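Local coordinates for hypothetical protein (PDB 2F46) that is a putative phosphatase of a nonclassical, eukaryotic-like kind, probably hydrolysing phosphate esters, at residues Ala62-Lys65 and Gln66-Glu69. Sequence-based numbering, arbitrary orientation.
Sequences AQIK and QWLE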
loop_
_atom_site.group_PDB
_atom_site.type_symbol
_atom_site.label_atom_id
_atom_site.label_comp_id
_atom_site.label_asym_id
_atom_site.label_seq_id
_atom_site.Cartn_x
_atom_site.Cartn_y
_atom_site.Cartn_z
ATOM N N ALA A 62 -12.941 4.706 7.612
ATOM C CA ALA A 62 -13.472 6.003 8.002
ATOM C C ALA A 62 -12.891 6.458 9.344
ATOM O O ALA A 62 -12.659 7.667 9.570
ATOM C CB ALA A 62 -14.965 5.927 8.083
ATOM N N GLN A 63 -12.632 5.533 10.231
ATOM C CA GLN A 63 -12.103 5.865 11.537
ATOM C C GLN A 63 -10.588 6.138 11.474
ATOM O O GLN A 63 -10.064 7.005 12.161
ATOM C CB GLN A 63 -12.403 4.750 12.551
ATOM C CG GLN A 63 -11.915 5.035 13.994
ATOM C CD GLN A 63 -12.415 6.379 14.486
ATOM O OE1 GLN A 63 -13.576 6.724 14.281
ATOM N NE2 GLN A 63 -11.534 7.162 15.105
ATOM N N ILE A 64 -9.873 5.400 10.633
ATOM C CA ILE A 64 -8.477 5.702 10.358
ATOM C C ILE A 64 -8.373 7.113 9.796
ATOM O O ILE A 64 -7.490 7.883 10.228
ATOM C CB ILE A 64 -7.864 4.644 9.392
ATOM C CG1 ILE A 64 -7.747 3.275 10.069
ATOM C CG2 ILE A 64 -6.488 5.073 8.871
ATOM C CD1 ILE A 64 -6.862 3.237 11.288
ATOM N N LYS A 65 -9.229 7.464 8.843
ATOM C CA LYS A 65 -9.277 8.800 8.305
ATOM C C LYS A 65 -9.491 9.846 9.399
ATOM O O LYS A 65 -8.792 10.861 9.452
ATOM C CB LYS A 65 -10.320 8.913 7.176
ATOM C CG LYS A 65 -10.477 10.306 6.580
ATOM C CD LYS A 65 -11.321 10.276 5.342
ATOM C CE LYS A 65 -11.544 11.675 4.796
ATOM N NZ LYS A 65 -12.324 11.586 3.518
ATOM N N GLN A 66 -10.457 9.630 10.281
ATOM C CA GLN A 66 -10.685 10.575 11.401
ATOM C C GLN A 66 -9.462 10.785 12.257
ATOM O O GLN A 66 -9.146 11.930 12.632
ATOM C CB GLN A 66 -11.776 10.041 12.317
ATOM C CG GLN A 66 -13.160 10.335 11.893
ATOM C CD GLN A 66 -14.145 10.213 13.070
ATOM O OE1 GLN A 66 -14.638 9.122 13.380
ATOM N NE2 GLN A 66 -14.426 11.335 13.715
ATOM N N TRP A 67 -8.776 9.711 12.608
ATOM C CA TRP A 67 -7.605 9.798 13.482
ATOM C C TRP A 67 -6.471 10.493 12.749
ATOM O O TRP A 67 -5.793 11.364 13.314
ATOM C CB TRP A 67 -7.143 8.415 13.951
ATOM C CG TRP A 67 -8.018 7.739 14.953
ATOM C CD1 TRP A 67 -8.766 8.336 15.930
ATOM C CD2 TRP A 67 -8.176 6.322 15.140
ATOM N NE1 TRP A 67 -9.400 7.386 16.684
ATOM C CE2 TRP A 67 -9.040 6.141 16.244
ATOM C CE3 TRP A 67 -7.652 5.192 14.501
ATOM C CZ2 TRP A 67 -9.447 4.874 16.682
ATOM C CZ3 TRP A 67 -8.049 3.931 14.942
ATOM C CH2 TRP A 67 -8.946 3.785 16.022
ATOM N N LEU A 68 -6.281 10.178 11.476
ATOM C CA LEU A 68 -5.091 10.655 10.773
ATOM C C LEU A 68 -5.208 12.037 10.110
ATOM O O LEU A 68 -4.191 12.628 9.750
ATOM C CB LEU A 68 -4.570 9.591 9.794
ATOM C CG LEU A 68 -4.197 8.267 10.409
ATOM C CD1 LEU A 68 -3.642 7.343 9.330
ATOM C CD2 LEU A 68 -3.188 8.432 11.526
ATOM N N GLU A 69 -6.410 12.564 9.963
ATOM C CA GLU A 69 -6.588 13.946 9.519
ATOM C C GLU A 69 -5.952 14.914 10.527
ATOM O O GLU A 69 -5.610 16.034 10.182
ATOM C CB GLU A 69 -8.068 14.289 9.378
ATOM C CG GLU A 69 -8.692 13.770 8.104
ATOM C CD GLU A 69 -10.197 13.927 8.091
ATOM O OE1 GLU A 69 -10.800 14.003 9.186
ATOM O OE2 GLU A 69 -10.773 13.973 6.986
#
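Gln63 lies over one face of the indole of Trp67, the residue one helical turn later. The aliphatic part makes a CH-pi contact: Gln63 CG stands 3.7 Å from the centroid of the six-membered ring of Trp67, only 14° off the ring normal. With CG anti to the backbone N (chi1 -178°) and a bend at chi2, the glutamine folds down onto the indole. Its amide plane is turned 70° from the ring plane, so the two groups do not stack flat.

Apolar contacts continue on the inner side. The methyl Ile64 CD1 comes to the edge of the same indole, close to its plane, 3.8 Å from Trp67 CE3. The CG2 branch of Ile64 runs alongside Leu68, the two side chains pointing the same way, with Ile64 CG2 3.7 Å from Leu68 CD1. Ile64 thus bridges the aromatic ring and the leucine.

Charge plays a looser part. Lys65 is fully extended, and its CE passes 3.3 Å from Glu69 OE2, but Lys65 NZ stays 4.5 Å from Glu69 OE2, beyond a salt bridge; the attraction is probably modest.

Four consecutive i to i+4 backbone bonds carry these side chains, from Gln66 N to Ala62 O at 3.0 Å through Glu69 N to Lys65 O at 3.0 Å.

The turns from Ala62 to Leu68 lie in helix 61-68, the crossover helix of the beta-alpha-beta unit between strands 45-48 and 75-78. Leu68 is buried against Phe76 of strand 75-78 and Ala35 and Ile38 of helix 35-41, Ile64 touches Leu30 and Pro59 in loops, and Trp67 meets Lys32.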